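Side-chain contacts in triosephosphate isomerase (Trichomonas vaginalis, PDB 4O4V), which probably interconverts D-glyceraldehyde 3-phosphate and dihydroxyacetone phosphate in glycolysis and gluconeogenesis, as a homodimeric TIM-barrel enzyme: residues A[18-23]-A[44-49]; A[56-61]-A[239-244]; A[77-82]-A[118-123]; A[140-145]-A[187-192]; A[147-152]-A[159-164]. One frame throughout, in Å; residues are numbered along the deposited sequence.

Contact 1. Residues A[18-23]-A[44-49]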
# COMPACT_ATOMS: atom_id res chain seq x y z
N GLU A 18 10.36 7.23 14.72
CA GLU A 18 11.26 7.19 15.87
C GLU A 18 11.31 5.78 16.47
O GLU A 18 12.38 5.30 16.83
CB GLU A 18 10.82 8.24 16.89
CG GLU A 18 11.00 9.66 16.41
CD GLU A 18 9.77 10.26 15.66
OE1 GLU A 18 8.76 9.58 15.26
OE2 GLU A 18 9.83 11.49 15.44
N GLU A 19 10.15 5.13 16.57
CA GLU A 19 10.12 3.76 17.07
C GLU A 19 10.84 2.80 16.12
O GLU A 19 11.52 1.87 16.56
CB GLU A 19 8.69 3.31 17.28
CG GLU A 19 7.99 3.91 18.47
CD GLU A 19 6.51 3.59 18.40
OE1 GLU A 19 5.80 4.26 17.64
OE2 GLU A 19 6.06 2.60 19.01
N ALA A 20 10.69 3.03 14.81
CA ALA A 20 11.40 2.19 13.84
C ALA A 20 12.90 2.34 14.03
O ALA A 20 13.63 1.35 13.98
CB ALA A 20 11.00 2.57 12.44
N GLU A 21 13.37 3.56 14.24
CA GLU A 21 14.80 3.79 14.43
C GLU A 21 15.30 3.14 15.70
O GLU A 21 16.41 2.60 15.72
CB GLU A 21 15.12 5.27 14.39
CG GLU A 21 14.98 5.88 12.98
CD GLU A 21 15.06 7.38 12.95
OE1 GLU A 21 14.85 8.04 13.99
OE2 GLU A 21 15.34 7.90 11.86
N LYS A 22 14.52 3.17 16.77
CA LYS A 22 14.91 2.50 18.01
C LYS A 22 15.02 0.99 17.79
O LYS A 22 15.94 0.34 18.30
CB LYS A 22 13.89 2.82 19.10
N LEU A 23 14.07 0.41 17.07
CA LEU A 23 14.10 -1.02 16.80
C LEU A 23 15.35 -1.36 16.00
O LEU A 23 16.02 -2.37 16.27
CB LEU A 23 12.85 -1.41 16.03
CG LEU A 23 12.68 -2.86 15.62
CD1 LEU A 23 12.95 -3.81 16.76
CD2 LEU A 23 11.26 -3.05 15.12
N PHE A 44 6.10 0.39 3.92
CA PHE A 44 6.75 1.09 2.82
C PHE A 44 7.42 2.38 3.24
O PHE A 44 8.54 2.68 2.81
CB PHE A 44 5.77 1.45 1.70
CG PHE A 44 5.16 0.29 0.96
CD1 PHE A 44 5.95 -0.61 0.26
CD2 PHE A 44 3.80 0.14 0.92
CE1 PHE A 44 5.34 -1.65 -0.47
CE2 PHE A 44 3.20 -0.89 0.19
CZ PHE A 44 3.98 -1.77 -0.49
N ILE A 45 6.73 3.17 4.07
CA ILE A 45 7.19 4.50 4.42
C ILE A 45 8.43 4.46 5.32
O ILE A 45 9.15 5.46 5.43
CB ILE A 45 6.03 5.30 5.03
CG1 ILE A 45 6.33 6.80 5.01
CG2 ILE A 45 5.67 4.81 6.42
CD1 ILE A 45 5.16 7.68 5.49
N PHE A 46 8.68 3.32 5.95
CA PHE A 46 9.89 3.12 6.76
C PHE A 46 11.02 2.43 6.00
O PHE A 46 12.13 2.32 6.52
CB PHE A 46 9.59 2.30 8.02
CG PHE A 46 8.61 2.94 8.98
CD1 PHE A 46 8.51 4.32 9.15
CD2 PHE A 46 7.79 2.14 9.75
CE1 PHE A 46 7.57 4.86 10.06
CE2 PHE A 46 6.86 2.69 10.65
CZ PHE A 46 6.78 4.05 10.81
N LEU A 47 10.78 1.96 4.79
CA LEU A 47 11.82 1.24 4.07
C LEU A 47 13.08 2.08 3.82
O LEU A 47 14.17 1.55 3.95
CB LEU A 47 11.29 0.66 2.76
CG LEU A 47 10.28 -0.50 2.90
CD1 LEU A 47 9.77 -0.91 1.54
CD2 LEU A 47 10.85 -1.70 3.59
N PRO A 48 12.95 3.37 3.46
CA PRO A 48 14.19 4.14 3.29
C PRO A 48 15.06 4.19 4.54
O PRO A 48 16.27 4.04 4.46
CB PRO A 48 13.70 5.51 2.82
CG PRO A 48 12.39 5.20 2.14
CD PRO A 48 11.77 4.15 3.02
N THR A 49 14.44 4.48 5.68
CA THR A 49 15.10 4.50 6.99
C THR A 49 15.83 3.20 7.20
O THR A 49 17.01 3.16 7.57
CB THR A 49 14.07 4.65 8.13
OG1 THR A 49 13.45 5.92 8.05
CG2 THR A 49 14.73 4.56 9.48
O HOH W 1 14.65 8.09 9.39

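Contact 2. Residues A[56-61]-A[239-244]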
# COMPACT_ATOMS: atom_id res chain seq x y z
N LYS A 56 24.33 -4.13 7.51
CA LYS A 56 24.42 -4.52 6.11
C LYS A 56 24.59 -6.01 5.88
O LYS A 56 24.51 -6.46 4.73
CB LYS A 56 25.58 -3.76 5.43
N ASP A 57 24.83 -6.78 6.94
CA ASP A 57 24.82 -8.22 6.82
C ASP A 57 23.40 -8.83 6.78
O ASP A 57 23.26 -10.03 6.56
CB ASP A 57 25.68 -8.89 7.91
CG ASP A 57 25.24 -8.58 9.33
OD1 ASP A 57 24.72 -7.48 9.60
OD2 ASP A 57 25.43 -9.43 10.21
N TRP A 58 22.39 -8.03 7.04
CA TRP A 58 20.99 -8.42 6.88
C TRP A 58 20.43 -7.67 5.69
O TRP A 58 21.05 -6.71 5.19
CB TRP A 58 20.22 -8.07 8.13
CG TRP A 58 20.60 -8.83 9.37
CD1 TRP A 58 21.62 -9.73 9.53
CD2 TRP A 58 19.92 -8.79 10.62
NE1 TRP A 58 21.61 -10.22 10.81
CE2 TRP A 58 20.56 -9.66 11.51
CE3 TRP A 58 18.81 -8.08 11.06
CZ2 TRP A 58 20.14 -9.83 12.82
CZ3 TRP A 58 18.38 -8.24 12.36
CH2 TRP A 58 19.03 -9.10 13.23
N LYS A 59 19.27 -8.06 5.22
CA LYS A 59 18.62 -7.40 4.09
C LYS A 59 17.23 -6.93 4.44
O LYS A 59 16.54 -7.51 5.28
CB LYS A 59 18.57 -8.33 2.88
CG LYS A 59 19.93 -8.64 2.27
CD LYS A 59 20.55 -7.46 1.62
CE LYS A 59 21.84 -7.88 0.90
NZ LYS A 59 22.52 -6.74 0.25
N VAL A 60 16.80 -5.87 3.77
CA VAL A 60 15.48 -5.28 3.93
C VAL A 60 14.51 -5.89 2.93
O VAL A 60 14.87 -6.23 1.80
CB VAL A 60 15.63 -3.75 3.73
CG1 VAL A 60 14.29 -3.05 3.83
CG2 VAL A 60 16.54 -3.16 4.78
N SER A 61 13.24 -5.98 3.33
CA SER A 61 12.16 -6.45 2.49
C SER A 61 10.95 -5.56 2.55
O SER A 61 10.59 -5.03 3.61
CB SER A 61 11.73 -7.85 2.96
OG SER A 61 10.73 -8.43 2.16
N PRO A 239 13.09 -7.85 21.46
CA PRO A 239 14.42 -8.45 21.54
C PRO A 239 14.44 -9.96 21.28
O PRO A 239 15.46 -10.51 20.83
CB PRO A 239 14.88 -8.11 22.97
CG PRO A 239 14.08 -6.92 23.35
CD PRO A 239 12.76 -7.02 22.64
N GLY A 240 13.32 -10.63 21.52
CA GLY A 240 13.22 -12.06 21.27
C GLY A 240 13.43 -12.45 19.81
O GLY A 240 13.68 -13.64 19.52
N PHE A 241 13.33 -11.50 18.87
CA PHE A 241 13.68 -11.80 17.50
C PHE A 241 15.07 -12.41 17.41
O PHE A 241 15.30 -13.31 16.61
CB PHE A 241 13.61 -10.51 16.65
CG PHE A 241 13.82 -10.74 15.19
CD1 PHE A 241 12.95 -11.55 14.46
CD2 PHE A 241 14.92 -10.18 14.52
CE1 PHE A 241 13.13 -11.78 13.11
CE2 PHE A 241 15.09 -10.40 13.16
CZ PHE A 241 14.22 -11.19 12.45
N ILE A 242 16.00 -11.96 18.24
CA ILE A 242 17.38 -12.45 18.16
C ILE A 242 17.45 -13.93 18.58
O ILE A 242 18.20 -14.70 18.01
CB ILE A 242 18.34 -11.54 18.96
CG1 ILE A 242 18.12 -10.07 18.52
CG2 ILE A 242 19.76 -12.03 18.80
CD1 ILE A 242 18.18 -9.84 17.01
N ASN A 243 16.68 -14.31 19.60
CA ASN A 243 16.60 -15.71 19.98
C ASN A 243 16.15 -16.55 18.81
O ASN A 243 16.65 -17.65 18.58
CB ASN A 243 15.63 -15.91 21.14
CG ASN A 243 16.06 -15.21 22.37
OD1 ASN A 243 15.89 -14.00 22.49
ND2 ASN A 243 16.61 -15.96 23.30
N ILE A 244 15.18 -16.06 18.06
CA ILE A 244 14.65 -16.78 16.92
C ILE A 244 15.69 -16.88 15.80
O ILE A 244 15.87 -17.94 15.22
CB ILE A 244 13.32 -16.17 16.45
CG1 ILE A 244 12.28 -16.20 17.56
CG2 ILE A 244 12.83 -16.88 15.24
CD1 ILE A 244 11.07 -15.30 17.33

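Contact 3. Residues A[77-82]-A[118-123]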
# COMPACT_ATOMS: atom_id res chain seq x y z
N VAL A 77 2.69 0.81 -4.46
CA VAL A 77 4.15 0.90 -4.57
C VAL A 77 4.63 -0.23 -5.44
O VAL A 77 4.12 -1.35 -5.37
CB VAL A 77 4.81 0.86 -3.17
CG1 VAL A 77 6.33 0.79 -3.26
CG2 VAL A 77 4.38 2.11 -2.38
N THR A 78 5.59 0.05 -6.32
CA THR A 78 6.00 -0.90 -7.35
C THR A 78 7.45 -1.35 -7.16
O THR A 78 8.27 -0.73 -6.47
CB THR A 78 5.82 -0.30 -8.72
OG1 THR A 78 6.76 0.77 -8.87
CG2 THR A 78 4.40 0.20 -8.94
N VAL A 79 7.77 -2.46 -7.82
CA VAL A 79 9.10 -3.06 -7.78
C VAL A 79 10.22 -2.07 -8.10
O VAL A 79 11.18 -1.97 -7.32
CB VAL A 79 9.16 -4.32 -8.63
CG1 VAL A 79 10.61 -4.79 -8.84
CG2 VAL A 79 8.32 -5.44 -7.99
N PRO A 80 10.14 -1.32 -9.21
CA PRO A 80 11.26 -0.40 -9.48
C PRO A 80 11.49 0.63 -8.36
O PRO A 80 12.61 1.04 -8.12
CB PRO A 80 10.86 0.28 -10.79
CG PRO A 80 9.85 -0.68 -11.43
CD PRO A 80 9.17 -1.36 -10.32
N MET A 81 10.42 1.07 -7.71
CA MET A 81 10.56 2.08 -6.66
C MET A 81 11.38 1.50 -5.51
O MET A 81 12.29 2.14 -4.98
CB MET A 81 9.21 2.52 -6.14
CG MET A 81 8.28 3.15 -7.15
SD MET A 81 6.67 3.44 -6.39
CE MET A 81 5.71 3.94 -7.83
N ILE A 82 11.03 0.30 -5.10
CA ILE A 82 11.71 -0.40 -4.02
C ILE A 82 13.15 -0.68 -4.41
O ILE A 82 14.08 -0.43 -3.62
CB ILE A 82 10.92 -1.68 -3.69
CG1 ILE A 82 9.54 -1.33 -3.10
CG2 ILE A 82 11.70 -2.59 -2.75
CD1 ILE A 82 8.55 -2.47 -3.26
N ASN A 118 11.98 -9.01 -12.57
CA ASN A 118 12.61 -7.71 -12.37
C ASN A 118 13.67 -7.71 -11.27
O ASN A 118 14.04 -6.66 -10.76
CB ASN A 118 11.54 -6.64 -12.11
CG ASN A 118 10.83 -6.24 -13.37
OD1 ASN A 118 11.28 -5.31 -14.06
ND2 ASN A 118 9.76 -6.92 -13.73
N GLY A 119 14.14 -8.89 -10.91
CA GLY A 119 15.31 -9.03 -10.05
C GLY A 119 15.07 -8.99 -8.55
O GLY A 119 16.03 -8.82 -7.80
N MET A 120 13.82 -9.13 -8.11
CA MET A 120 13.48 -9.32 -6.71
C MET A 120 13.63 -10.75 -6.31
O MET A 120 13.61 -11.68 -7.12
CB MET A 120 12.04 -8.95 -6.45
CG MET A 120 11.73 -7.54 -6.78
SD MET A 120 12.59 -6.33 -5.76
CE MET A 120 11.89 -6.55 -4.13
N LYS A 121 13.72 -10.92 -5.01
CA LYS A 121 13.52 -12.18 -4.35
C LYS A 121 12.23 -12.13 -3.56
O LYS A 121 11.85 -11.04 -3.09
CB LYS A 121 14.69 -12.46 -3.41
CG LYS A 121 16.04 -12.49 -4.11
CD LYS A 121 17.19 -12.70 -3.11
CE LYS A 121 18.56 -12.76 -3.81
NZ LYS A 121 19.58 -13.26 -2.86
N ILE A 122 11.54 -13.26 -3.41
CA ILE A 122 10.23 -13.28 -2.82
C ILE A 122 10.10 -14.26 -1.68
O ILE A 122 10.70 -15.35 -1.72
CB ILE A 122 9.11 -13.54 -3.87
CG1 ILE A 122 9.14 -14.95 -4.45
CG2 ILE A 122 9.16 -12.50 -4.98
CD1 ILE A 122 7.98 -15.28 -5.41
N ILE A 123 9.29 -13.89 -0.70
CA ILE A 123 8.83 -14.79 0.34
C ILE A 123 7.34 -14.98 0.07
O ILE A 123 6.52 -14.08 0.34
CB ILE A 123 9.05 -14.24 1.75
CG1 ILE A 123 10.53 -13.93 2.02
CG2 ILE A 123 8.49 -15.20 2.80
CD1 ILE A 123 10.75 -13.03 3.21

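Contact 4. Residues A[140-145]-A[187-192]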
# COMPACT_ATOMS: atom_id res chain seq x y z
N GLU A 140 -4.43 -30.74 0.25
CA GLU A 140 -5.08 -30.38 -1.00
C GLU A 140 -5.18 -28.87 -1.17
O GLU A 140 -4.96 -28.34 -2.27
CB GLU A 140 -6.48 -31.01 -1.09
CG GLU A 140 -6.50 -32.51 -1.32
CD GLU A 140 -6.31 -33.35 -0.06
OE1 GLU A 140 -6.12 -32.81 1.05
OE2 GLU A 140 -6.37 -34.60 -0.20
N PHE A 141 -5.54 -28.16 -0.11
CA PHE A 141 -5.70 -26.73 -0.21
C PHE A 141 -4.34 -26.06 -0.49
O PHE A 141 -4.23 -25.19 -1.35
CB PHE A 141 -6.30 -26.15 1.07
CG PHE A 141 -6.57 -24.69 0.98
CD1 PHE A 141 -7.78 -24.24 0.46
CD2 PHE A 141 -5.63 -23.75 1.38
CE1 PHE A 141 -8.03 -22.89 0.34
CE2 PHE A 141 -5.87 -22.40 1.27
CZ PHE A 141 -7.09 -21.95 0.75
N VAL A 142 -3.32 -26.44 0.28
CA VAL A 142 -1.99 -25.86 0.11
C VAL A 142 -1.41 -26.25 -1.25
O VAL A 142 -0.81 -25.41 -1.94
CB VAL A 142 -1.10 -26.25 1.28
CG1 VAL A 142 0.35 -25.91 1.00
CG2 VAL A 142 -1.57 -25.60 2.56
N SER A 143 -1.65 -27.46 -1.70
CA SER A 143 -1.18 -27.85 -3.03
C SER A 143 -1.79 -26.97 -4.12
O SER A 143 -1.08 -26.56 -5.04
CB SER A 143 -1.45 -29.32 -3.32
OG SER A 143 -0.79 -29.74 -4.52
N ALA A 144 -3.07 -26.67 -4.06
CA ALA A 144 -3.67 -25.82 -5.06
C ALA A 144 -2.98 -24.46 -5.08
O ALA A 144 -2.76 -23.89 -6.14
CB ALA A 144 -5.17 -25.67 -4.82
N GLN A 145 -2.67 -23.92 -3.90
CA GLN A 145 -2.00 -22.62 -3.83
C GLN A 145 -0.60 -22.69 -4.45
O GLN A 145 -0.19 -21.79 -5.20
CB GLN A 145 -1.89 -22.15 -2.39
CG GLN A 145 -3.23 -21.83 -1.73
CD GLN A 145 -3.05 -21.24 -0.36
OE1 GLN A 145 -2.34 -21.82 0.48
NE2 GLN A 145 -3.64 -20.09 -0.13
N LYS A 187 6.95 -30.38 5.11
CA LYS A 187 7.23 -31.57 4.31
C LYS A 187 6.23 -31.74 3.16
O LYS A 187 6.61 -32.08 2.03
CB LYS A 187 7.23 -32.80 5.21
CG LYS A 187 7.46 -34.13 4.47
CD LYS A 187 8.69 -34.18 3.59
CE LYS A 187 8.99 -35.63 3.17
NZ LYS A 187 10.03 -35.66 2.10
N VAL A 188 4.95 -31.47 3.41
CA VAL A 188 3.97 -31.53 2.34
C VAL A 188 4.37 -30.59 1.19
O VAL A 188 4.33 -30.96 0.02
CB VAL A 188 2.57 -31.14 2.89
CG1 VAL A 188 1.63 -30.69 1.77
CG2 VAL A 188 1.94 -32.30 3.68
N ILE A 189 4.77 -29.36 1.53
CA ILE A 189 5.17 -28.42 0.49
C ILE A 189 6.41 -28.91 -0.28
O ILE A 189 6.46 -28.82 -1.49
CB ILE A 189 5.38 -27.02 1.11
CG1 ILE A 189 4.06 -26.46 1.64
CG2 ILE A 189 5.99 -26.08 0.08
CD1 ILE A 189 4.20 -25.31 2.57
N ARG A 190 7.40 -29.40 0.46
CA ARG A 190 8.60 -29.88 -0.21
C ARG A 190 8.28 -31.02 -1.16
O ARG A 190 8.84 -31.07 -2.27
CB ARG A 190 9.67 -30.31 0.80
CG ARG A 190 11.07 -30.39 0.19
CD ARG A 190 12.20 -30.67 1.16
NE ARG A 190 12.16 -29.74 2.29
CZ ARG A 190 12.53 -28.46 2.26
NH1 ARG A 190 13.03 -27.90 1.21
NH2 ARG A 190 12.36 -27.72 3.37
N ASP A 191 7.38 -31.91 -0.76
CA ASP A 191 7.01 -33.02 -1.63
C ASP A 191 6.22 -32.57 -2.86
O ASP A 191 6.36 -33.15 -3.94
CB ASP A 191 6.26 -34.08 -0.85
CG ASP A 191 7.16 -34.87 0.07
OD1 ASP A 191 8.41 -34.85 -0.09
OD2 ASP A 191 6.60 -35.55 0.96
N ILE A 192 5.39 -31.54 -2.72
CA ILE A 192 4.72 -30.98 -3.89
C ILE A 192 5.77 -30.43 -4.87
O ILE A 192 5.70 -30.67 -6.08
CB ILE A 192 3.75 -29.87 -3.47
CG1 ILE A 192 2.56 -30.44 -2.69
CG2 ILE A 192 3.27 -29.09 -4.70
CD1 ILE A 192 1.87 -29.44 -1.79

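Contact 5. Residues A[147-152]-A[159-164]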
# COMPACT_ATOMS: atom_id res chain seq x y z
N GLU A 147 0.51 -24.91 -6.58
CA GLU A 147 0.38 -25.17 -8.00
C GLU A 147 0.01 -23.93 -8.81
O GLU A 147 0.33 -23.86 -10.00
CB GLU A 147 -0.61 -26.31 -8.25
CG GLU A 147 -0.13 -27.68 -7.76
CD GLU A 147 -1.15 -28.78 -7.96
OE1 GLU A 147 -1.32 -29.22 -9.11
OE2 GLU A 147 -1.76 -29.23 -6.97
N LYS A 148 -0.64 -22.94 -8.20
CA LYS A 148 -0.84 -21.65 -8.87
C LYS A 148 0.44 -20.81 -8.89
O LYS A 148 0.68 -20.06 -9.84
CB LYS A 148 -1.96 -20.86 -8.19
N MET A 149 1.27 -20.96 -7.87
CA MET A 149 2.54 -20.23 -7.81
C MET A 149 3.58 -20.76 -8.81
O MET A 149 4.29 -20.00 -9.46
CB MET A 149 3.11 -20.31 -6.38
CG MET A 149 4.36 -19.46 -6.13
SD MET A 149 5.48 -20.04 -4.80
CE MET A 149 6.16 -21.48 -5.58
N ILE A 150 3.65 -22.08 -8.94
CA ILE A 150 4.71 -22.71 -9.71
C ILE A 150 4.88 -22.14 -11.14
O ILE A 150 5.99 -21.80 -11.53
CB ILE A 150 4.56 -24.26 -9.72
CG1 ILE A 150 5.05 -24.79 -8.40
CG2 ILE A 150 5.32 -24.91 -10.90
CD1 ILE A 150 4.63 -26.24 -8.13
N PRO A 151 3.80 -22.01 -11.94
CA PRO A 151 4.00 -21.54 -13.32
C PRO A 151 4.42 -20.07 -13.41
O PRO A 151 4.85 -19.62 -14.46
CB PRO A 151 2.63 -21.72 -13.99
CG PRO A 151 1.76 -22.45 -13.00
CD PRO A 151 2.42 -22.48 -11.68
N ALA A 152 4.27 -19.33 -12.32
CA ALA A 152 4.70 -17.93 -12.27
C ALA A 152 6.21 -17.79 -12.17
O ALA A 152 6.75 -16.75 -12.54
CB ALA A 152 4.03 -17.20 -11.13
N ASP A 159 16.17 -20.02 -7.20
CA ASP A 159 17.13 -19.57 -6.20
C ASP A 159 16.65 -18.35 -5.44
O ASP A 159 17.13 -18.09 -4.35
CB ASP A 159 18.51 -19.22 -6.81
CG ASP A 159 19.28 -20.42 -7.32
OD1 ASP A 159 19.10 -21.54 -6.83
OD2 ASP A 159 20.11 -20.20 -8.22
N ASP A 160 15.67 -17.63 -6.00
CA ASP A 160 15.16 -16.37 -5.46
C ASP A 160 13.77 -16.50 -4.85
O ASP A 160 13.13 -15.49 -4.60
CB ASP A 160 15.20 -15.35 -6.59
CG ASP A 160 16.60 -14.92 -6.95
OD1 ASP A 160 17.58 -15.25 -6.25
OD2 ASP A 160 16.73 -14.24 -7.98
N VAL A 161 13.34 -17.73 -4.57
CA VAL A 161 12.06 -18.02 -3.98
C VAL A 161 12.23 -18.68 -2.62
O VAL A 161 12.96 -19.66 -2.50
CB VAL A 161 11.23 -18.95 -4.89
CG1 VAL A 161 9.91 -19.37 -4.26
CG2 VAL A 161 10.98 -18.29 -6.23
N VAL A 162 11.52 -18.15 -1.63
CA VAL A 162 11.35 -18.78 -0.32
C VAL A 162 9.84 -18.93 -0.12
O VAL A 162 9.09 -18.03 -0.52
CB VAL A 162 11.97 -17.88 0.78
CG1 VAL A 162 11.65 -18.36 2.17
CG2 VAL A 162 13.49 -17.77 0.57
N ILE A 163 9.39 -20.03 0.47
CA ILE A 163 7.96 -20.24 0.72
C ILE A 163 7.70 -20.24 2.21
O ILE A 163 8.46 -20.86 2.94
CB ILE A 163 7.52 -21.59 0.10
CG1 ILE A 163 7.74 -21.59 -1.42
CG2 ILE A 163 6.07 -21.88 0.45
CD1 ILE A 163 7.57 -22.93 -2.07
N ALA A 164 6.67 -19.56 2.67
CA ALA A 164 6.27 -19.57 4.07
C ALA A 164 4.91 -20.22 4.24
O ALA A 164 3.94 -19.84 3.55
CB ALA A 164 6.27 -18.17 4.64

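Contact 1. Residues A[18-23]-A[44-49]
The methyl group of Ala20 sits over one face of the Phe46 ring. Its CB lies 4.3 Å from the centroid of the Phe46 ring and 14° off the ring normal, a CH-pi contact shifted slightly toward the rim, and the nearest ring atom is Phe46 CD2, 4.2 Å from Ala20 CB. The opposite face of the same ring is taken by its chain neighbour, Ile45 CG2, 3.9 Å above the plane of the Phe46 ring, so the phenyl group is held between two aliphatic groups. Val17, one turn before Ala20 on helix 17-28, also packs on Phe46. Here the helix that follows strand 5-9 of the TIM barrel meets the one that follows strand 37-41, two neighbours in the outer helical layer. The 3-10 turn 44-46 leads into the second of them and also faces the dimer interface: Met81 of the second subunit touches Phe46, and Phe44 of that subunit touches Ile45. Further out, the contact becomes more polar. Glu21 is extended beyond CG and crosses Thr49 at about a right angle, with Glu21 CG 3.7 Å from Thr49 CG2. Chi1 of Thr49 (-66°) sets that methyl anti to the backbone N and leaves OG1 beside the N. In the Thr49 conformer described, one water joins the two side chains: it donates to Glu21 OE2 at 2.6 Å and lies 2.8 Å from Thr49 OG1. Lys53 NZ forms a weak, long ion pair with Glu21 OE2.

Contact 2. Residues A[56-61]-A[239-244]
In the TIM barrel, the region of strand 59-62 is joined by Trp58, next to Lys59, to helix 240-246, the helix following the final barrel strand, 229-232. All of the touching, which is apolar, is done by the six-membered part of the Trp58 indole. Trp58 CZ3 lies 4.0 Å from Phe241 CE2, and Trp58 CH2 is 4.1 Å from the same Phe241 CE2. The two side chains extend from their backbones in opposite directions and slide past each other, so that they meet near their far ends although the CA atoms of the nearest pair of residues, Trp58 and Ile242, are 12.5 Å apart. The indole, at Trp58 CZ3, meets the Phe241 ring at its edge, near the ring plane. Between strand 59-62 and strand 229-232 the barrel sheet holds strands 37-41 and 5-9, and the indole spans part of this gap, resting on Val38 and Val40 on the way; Phe241 for its part packs on Val232. The second touch comes from Ile242, whose chain meets the indole at about a right angle. Its methyl CD1 lies in the plane of the indole, at the edge, 3.9 Å from Trp58 CH2. Two successive bends in Ile242, chi1 -52° and chi2 -52°, turn CD1 toward the aromatic group, whereas the CB of this residue does not point directly at it. Arg55 adds a cation-pi interaction to Trp58, and its NE forms a salt bridge with Asp57 OD1.

Contact 3. Residues A[77-82]-A[118-123]
A Schellman motif ends helix 105-117, and the residues on both sides of its C-prime glycine pack against the short helix 79-83. Gly119 has the positive phi (86°) of that motif, so the chain reverses and sets Asn118 and Met120 to touch the same valine. Val79 CG1 is the shared atom. It lies 3.9 Å from Asn118 CB and 3.6 Å from Met120 CG, while Val79 CG2 stands a little farther off, 4.2 Å from Met120 CG. With chi1 at 168°, CG1 of Val79 is anti to the backbone N and projects between the two partners. The valine and methionine side chains run past each other in opposite directions. In the conformer of Met120 described, bends at chi2 and chi3 curl the thioether back, with SD 4.0 Å from Val79 CG1 and CE 4.2 Å from Ile82 CG2, the methionine meeting the isoleucine at about a right angle. Asn118 offers its CB to the contact, and its ND2 is hydrogen-bonded back to Phe114 O in the last turn of helix 105-117. Beyond Val79, Phe114 adds to the apolar cluster, and Ile45 of the second subunit also packs on Ile82. From the Schellman turn the chain passes through Met120 into barrel strand 121-126, an alpha-to-beta connection of the TIM barrel, here packed against helix 79-83.

Contact 4. Residues A[140-145]-A[187-192]
Chi1 of 168° sets Val142 CG1 anti to the backbone N, and chi1 of -66° in Ile189 puts CG1 beside its own N; the two branches meet at 3.8 Å between Val142 CG1 and Ile189 CG1. The side chains cross at about a right angle, joining helices 138-149 and 179-197 on the outside of the barrel. One turn farther along the second helix, Ile192 reaches over to Ser143: its CD1 lies 3.7 Å from Ser143 CA and 3.7 Å from Ser143 CB, so the methyl rests on the backbone of the first helix as much as on its side chain. Between these two segments the backbones are nearest here, Ser143 CA to Ile192 CA 6.7 Å. Inward, Val142 and Ile189 both pack on Cys126 of strand 121-126 and on Tyr165 of strand 161-165. Ser143 OG also lies against the isoleucine, 3.8 Å from Ile192 CD1, but its polar need is met by Glu147 OE2, one turn on in the same helix. Between these segments the attraction therefore rests on van der Waals contact and buried apolar surface.

Contact 5. Residues A[147-152]-A[159-164]
Met149 meets strand 161-165 with the end of its thioether, the terminal methyl CE coming nearest to Ile163. The chain leaves the helix with CG anti to the backbone N (chi1 -173°) and stays roughly extended at chi2, which carries sulfur toward the sheet; a bend at chi3 (71°) then turns CE aside to face two strand residues. One is Ile163, whose CD1 lies 4.1 Å from Met149 CE. The other is Val161, with CG1 at a looser 4.5 Å from the same Met149 CE. The isoleucine approaches obliquely: chi2 of 170° stretches it out, and its last carbon makes the meeting. Val161 and Ile163, two apart on the strand, both direct CB at the helix, whereas Val162 between them has its CB turned away. Strand 121-126, helix 138-149 and strand 161-165 form one beta-alpha-beta crossover, right-handed as in other TIM barrels, and the methionine fills the layer between its helix and its second strand. The two backbones stay well apart here, 10.1 Å between Met149 CA and Ile163 CA, and the side chains span the distance. Tyr124 of the first strand and Trp158 of the intervening loop also touch Met149. Ile189 and Leu193 of helix 179-197 also pack on Ile163, and Leu116 of helix 105-117 packs on Val161.

Contacts 2, 3 and 5 are buried and apolar, each pairing a helix with a barrel strand or the residues leading into one. Contact 4 joins two outer helices and contact 1 an outer helix with the 3-10 turn and start of its neighbour; both are partly buried, yet only contact 1 adds a water bridge at its rim. Contacts 4 and 5 share helix 138-149 and touch through Ile189 and Ile163; contacts 3 and 5 are coupled by backbone bonding between strands 121-126 and 161-165. Opposite contacts 4 and 5 across the chain's centre, contact 1 meets contact 2 where Leu47 packs on Val60. Contacts 1 and 3 touch the second subunit; contacts 2, 4 and 5 do not.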